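Local coordinates for protein methanogen homoaconitase large subunit (PDB 4KP2) that forms, with a small partner subunit, an iron-sulfur hydro-lyase that interconverts homocitrate, cis-homoaconitate and homoisocitrate, at residues D290-P298 with V304-G312. Numbering follows the deposited sequence.
Sequences DMEEQVAVP and VKPISDVEG
Two hydrogen bonds join E292 and E293 to the helical turn around I307 and S308. The backbone N of I307 donates to O of E293 at 3.0 Å, tilted 22° from the carbonyl plane. S308 OG gives its hydrogen to the syn lone pair of E292 OE2, 3.1 Å away; the glutamate, extended beyond CG, also lays OE1 beside P306 CB. Q294 folds back on the chain just before it: NE2 donates to O of E292 at 2.6 Å, from above the carbonyl plane. The bend at chi2 (-64°) makes this return possible and leaves OE1 3.5 Å from V304 CG2, the two side chains crossing at about a right angle. With an alanine here the E292 carbonyl is likely to lose this donor, and V304 CG2 the amide that lies across it, though not the contact with CB.

Apolar contacts continue along the chain. V295 CG2 meets I307 CD1 at 3.8 Å, while its CB faces V310 CG2. Further on, V297 packs CG1 against V310 CG1 at 3.7 Å, and its CG2 touches K305 CE where the lysine chain passes across. V295 also rests on Y420 and I426, and the polar end of E293 is held by K425 and N438. The whole is a short, loosely bonded antiparallel beta hairpin, strands 294-296 and 304-306, running into a helical turn at 307-310 and packed beside strand 418-421 of the neighbouring parallel sheet, away from the predicted cluster cysteines.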
ATOM      1  N   ASP A 290     -33.673  -1.305 -20.628  1.00 70.25           N
ATOM      2  CA  ASP A 290     -32.854  -1.829 -21.715  1.00 78.43           C
ATOM      3  C   ASP A 290     -31.589  -0.996 -21.906  1.00 79.31           C
ATOM      4  O   ASP A 290     -31.253  -0.607 -23.025  1.00 74.65           O
ATOM      5  CB  ASP A 290     -33.656  -1.874 -23.016  1.00 72.24           C
ATOM      6  CG  ASP A 290     -34.914  -2.712 -22.895  1.00 77.58           C
ATOM      7  OD1 ASP A 290     -34.927  -3.658 -22.081  1.00 74.08           O
ATOM      8  OD2 ASP A 290     -35.892  -2.421 -23.616  1.00 79.74           O
ATOM      9  N   MET A 291     -30.890  -0.733 -20.807  1.00 81.43           N
ATOM     10  CA  MET A 291     -29.681   0.078 -20.840  1.00 75.95           C
ATOM     11  C   MET A 291     -28.435  -0.790 -20.721  1.00 74.70           C
ATOM     12  O   MET A 291     -28.390  -1.719 -19.916  1.00 69.22           O
ATOM     13  CB  MET A 291     -29.704   1.108 -19.710  1.00 71.27           C
ATOM     14  CG  MET A 291     -28.499   2.032 -19.685  1.00 69.66           C
ATOM     15  SD  MET A 291     -28.411   3.013 -18.177  1.00 79.35           S
ATOM     16  CE  MET A 291     -28.171   1.728 -16.952  1.00 69.61           C
ATOM     17  N   GLU A 292     -27.424  -0.482 -21.528  1.00 68.50           N
ATOM     18  CA  GLU A 292     -26.148  -1.181 -21.452  1.00 68.01           C
ATOM     19  C   GLU A 292     -25.339  -0.667 -20.269  1.00 66.12           C
ATOM     20  O   GLU A 292     -25.703   0.328 -19.642  1.00 64.51           O
ATOM     21  CB  GLU A 292     -25.346  -0.989 -22.740  1.00 68.75           C
ATOM     22  CG  GLU A 292     -26.021  -1.524 -23.991  1.00 72.08           C
ATOM     23  CD  GLU A 292     -25.114  -1.467 -25.207  1.00 74.85           C
ATOM     24  OE1 GLU A 292     -25.371  -0.639 -26.106  1.00 74.12           O
ATOM     25  OE2 GLU A 292     -24.142  -2.250 -25.263  1.00 73.46           O
ATOM     26  N   GLU A 293     -24.240  -1.350 -19.968  1.00 59.14           N
ATOM     27  CA  GLU A 293     -23.334  -0.906 -18.916  1.00 62.24           C
ATOM     28  C   GLU A 293     -22.547   0.319 -19.373  1.00 58.91           C
ATOM     29  O   GLU A 293     -22.353   0.531 -20.569  1.00 55.47           O
ATOM     30  CB  GLU A 293     -22.403  -2.042 -18.493  1.00 60.77           C
ATOM     31  CG  GLU A 293     -23.050  -3.031 -17.536  1.00 60.00           C
ATOM     32  CD  GLU A 293     -22.537  -4.443 -17.719  1.00 66.71           C
ATOM     33  OE1 GLU A 293     -22.874  -5.063 -18.748  1.00 64.84           O
ATOM     34  OE2 GLU A 293     -21.800  -4.931 -16.837  1.00 68.49           O
ATOM     35  N   GLN A 294     -22.094   1.122 -18.417  1.00 56.07           N
ATOM     36  CA  GLN A 294     -21.542   2.436 -18.732  1.00 54.77           C
ATOM     37  C   GLN A 294     -20.058   2.588 -18.388  1.00 61.58           C
ATOM     38  O   GLN A 294     -19.633   2.285 -17.273  1.00 61.87           O
ATOM     39  CB  GLN A 294     -22.357   3.523 -18.027  1.00 62.24           C
ATOM     40  CG  GLN A 294     -23.857   3.437 -18.279  1.00 56.63           C
ATOM     41  CD  GLN A 294     -24.227   3.659 -19.733  1.00 58.95           C
ATOM     42  OE1 GLN A 294     -24.180   4.783 -20.236  1.00 52.55           O
ATOM     43  NE2 GLN A 294     -24.600   2.585 -20.418  1.00 59.74           N
ATOM     44  N   VAL A 295     -19.282   3.059 -19.361  1.00 56.48           N
ATOM     45  CA  VAL A 295     -17.869   3.372 -19.163  1.00 57.65           C
ATOM     46  C   VAL A 295     -17.537   4.785 -19.649  1.00 64.60           C
ATOM     47  O   VAL A 295     -17.666   5.087 -20.836  1.00 64.81           O
ATOM     48  CB  VAL A 295     -16.963   2.372 -19.903  1.00 60.23           C
ATOM     49  CG1 VAL A 295     -15.508   2.820 -19.834  1.00 54.42           C
ATOM     50  CG2 VAL A 295     -17.129   0.975 -19.327  1.00 60.10           C
ATOM     51  N   ALA A 296     -17.102   5.644 -18.730  1.00 60.69           N
ATOM     52  CA  ALA A 296     -16.781   7.030 -19.066  1.00 54.25           C
ATOM     53  C   ALA A 296     -15.402   7.166 -19.708  1.00 54.53           C
ATOM     54  O   ALA A 296     -14.416   6.636 -19.198  1.00 52.54           O
ATOM     55  CB  ALA A 296     -16.881   7.913 -17.832  1.00 53.29           C
ATOM     56  N   VAL A 297     -15.344   7.889 -20.822  1.00 57.12           N
ATOM     57  CA  VAL A 297     -14.102   8.066 -21.568  1.00 57.71           C
ATOM     58  C   VAL A 297     -13.446   9.413 -21.247  1.00 59.15           C
ATOM     59  O   VAL A 297     -14.125  10.343 -20.804  1.00 57.20           O
ATOM     60  CB  VAL A 297     -14.346   7.943 -23.090  1.00 56.53           C
ATOM     61  CG1 VAL A 297     -15.073   6.644 -23.404  1.00 55.58           C
ATOM     62  CG2 VAL A 297     -15.130   9.139 -23.610  1.00 55.48           C
ATOM     63  N   PRO A 298     -12.119   9.514 -21.453  1.00 57.07           N
ATOM     64  CA  PRO A 298     -11.376  10.763 -21.236  1.00 58.45           C
ATOM     65  C   PRO A 298     -11.970  11.943 -22.003  1.00 57.55           C
ATOM     66  O   PRO A 298     -12.512  11.744 -23.090  1.00 65.56           O
ATOM     67  CB  PRO A 298      -9.989  10.433 -21.791  1.00 57.67           C
ATOM     68  CG  PRO A 298      -9.848   8.980 -21.580  1.00 50.04           C
ATOM     69  CD  PRO A 298     -11.217   8.395 -21.779  1.00 55.34           C
ATOM     70  N   VAL A 304     -19.738   9.103 -21.280  1.00 53.79           N
ATOM     71  CA  VAL A 304     -19.831   7.650 -21.408  1.00 63.74           C
ATOM     72  C   VAL A 304     -20.584   7.191 -22.653  1.00 66.48           C
ATOM     73  O   VAL A 304     -21.738   7.557 -22.877  1.00 66.17           O
ATOM     74  CB  VAL A 304     -20.445   6.959 -20.166  1.00 70.38           C
ATOM     75  CG1 VAL A 304     -21.701   7.638 -19.739  1.00 62.49           C
ATOM     76  CG2 VAL A 304     -20.770   5.530 -20.492  1.00 67.48           C
ATOM     77  N   LYS A 305     -19.903   6.395 -23.467  1.00 65.99           N
ATOM     78  CA  LYS A 305     -20.553   5.643 -24.525  1.00 62.59           C
ATOM     79  C   LYS A 305     -20.849   4.275 -23.931  1.00 58.57           C
ATOM     80  O   LYS A 305     -20.121   3.821 -23.048  1.00 65.89           O
ATOM     81  CB  LYS A 305     -19.616   5.485 -25.720  1.00 67.24           C
ATOM     82  CG  LYS A 305     -18.371   6.356 -25.669  1.00 53.28           C
ATOM     83  CD  LYS A 305     -18.576   7.663 -26.412  1.00 52.68           C
ATOM     84  CE  LYS A 305     -17.275   8.439 -26.509  1.00 57.18           C
ATOM     85  NZ  LYS A 305     -16.193   7.617 -27.122  1.00 38.45           N
ATOM     86  N   PRO A 306     -21.916   3.610 -24.403  1.00 58.43           N
ATOM     87  CA  PRO A 306     -22.243   2.274 -23.890  1.00 60.80           C
ATOM     88  C   PRO A 306     -21.071   1.306 -24.049  1.00 61.56           C
ATOM     89  O   PRO A 306     -20.198   1.539 -24.885  1.00 61.39           O
ATOM     90  CB  PRO A 306     -23.430   1.842 -24.762  1.00 55.90           C
ATOM     91  CG  PRO A 306     -23.384   2.737 -25.964  1.00 55.43           C
ATOM     92  CD  PRO A 306     -22.843   4.035 -25.464  1.00 56.59           C
ATOM     93  N   ILE A 307     -21.061   0.241 -23.252  1.00 57.10           N
ATOM     94  CA  ILE A 307     -19.946  -0.707 -23.218  1.00 58.36           C
ATOM     95  C   ILE A 307     -19.591  -1.268 -24.599  1.00 59.14           C
ATOM     96  O   ILE A 307     -18.443  -1.636 -24.857  1.00 64.26           O
ATOM     97  CB  ILE A 307     -20.227  -1.861 -22.221  1.00 52.90           C
ATOM     98  CG1 ILE A 307     -18.999  -2.760 -22.057  1.00 51.02           C
ATOM     99  CG2 ILE A 307     -21.441  -2.668 -22.658  1.00 61.14           C
ATOM    100  CD1 ILE A 307     -17.777  -2.032 -21.557  1.00 55.36           C
ATOM    101  N   SER A 308     -20.574  -1.303 -25.492  1.00 61.26           N
ATOM    102  CA  SER A 308     -20.372  -1.817 -26.840  1.00 56.38           C
ATOM    103  C   SER A 308     -19.555  -0.860 -27.705  1.00 56.78           C
ATOM    104  O   SER A 308     -19.009  -1.257 -28.734  1.00 56.19           O
ATOM    105  CB  SER A 308     -21.720  -2.095 -27.508  1.00 65.03           C
ATOM    106  OG  SER A 308     -22.508  -0.919 -27.574  1.00 65.38           O
ATOM    107  N   ASP A 309     -19.467   0.399 -27.286  1.00 59.74           N
ATOM    108  CA  ASP A 309     -18.782   1.414 -28.079  1.00 56.96           C
ATOM    109  C   ASP A 309     -17.319   1.616 -27.686  1.00 59.62           C
ATOM    110  O   ASP A 309     -16.576   2.298 -28.392  1.00 64.76           O
ATOM    111  CB  ASP A 309     -19.531   2.745 -28.010  1.00 58.16           C
ATOM    112  CG  ASP A 309     -20.774   2.758 -28.875  1.00 66.46           C
ATOM    113  OD1 ASP A 309     -21.227   1.667 -29.283  1.00 62.95           O
ATOM    114  OD2 ASP A 309     -21.296   3.860 -29.144  1.00 69.17           O
ATOM    115  N   VAL A 310     -16.911   1.033 -26.563  1.00 59.90           N
ATOM    116  CA  VAL A 310     -15.530   1.161 -26.107  1.00 60.01           C
ATOM    117  C   VAL A 310     -14.890  -0.196 -25.840  1.00 55.92           C
ATOM    118  O   VAL A 310     -13.780  -0.274 -25.313  1.00 55.59           O
ATOM    119  CB  VAL A 310     -15.428   2.024 -24.833  1.00 57.22           C
ATOM    120  CG1 VAL A 310     -15.882   3.447 -25.117  1.00 50.77           C
ATOM    121  CG2 VAL A 310     -16.242   1.407 -23.707  1.00 59.18           C
ATOM    122  N   GLU A 311     -15.589  -1.263 -26.209  1.00 57.73           N
ATOM    123  CA  GLU A 311     -15.075  -2.609 -26.000  1.00 56.45           C
ATOM    124  C   GLU A 311     -13.898  -2.907 -26.923  1.00 56.50           C
ATOM    125  O   GLU A 311     -14.028  -2.863 -28.148  1.00 56.24           O
ATOM    126  CB  GLU A 311     -16.178  -3.648 -26.195  1.00 56.95           C
ATOM    127  CG  GLU A 311     -15.740  -5.066 -25.884  1.00 52.73           C
ATOM    128  CD  GLU A 311     -16.895  -6.042 -25.880  1.00 63.33           C
ATOM    129  OE1 GLU A 311     -18.038  -5.609 -26.132  1.00 72.87           O
ATOM    130  OE2 GLU A 311     -16.659  -7.241 -25.621  1.00 64.38           O
ATOM    131  N   GLY A 312     -12.750  -3.207 -26.326  1.00 57.68           N
ATOM    132  CA  GLY A 312     -11.546  -3.494 -27.083  1.00 61.42           C
ATOM    133  C   GLY A 312     -10.436  -2.513 -26.760  1.00 58.69           C
ATOM    134  O   GLY A 312      -9.303  -2.664 -27.220  1.00 53.14           O
TER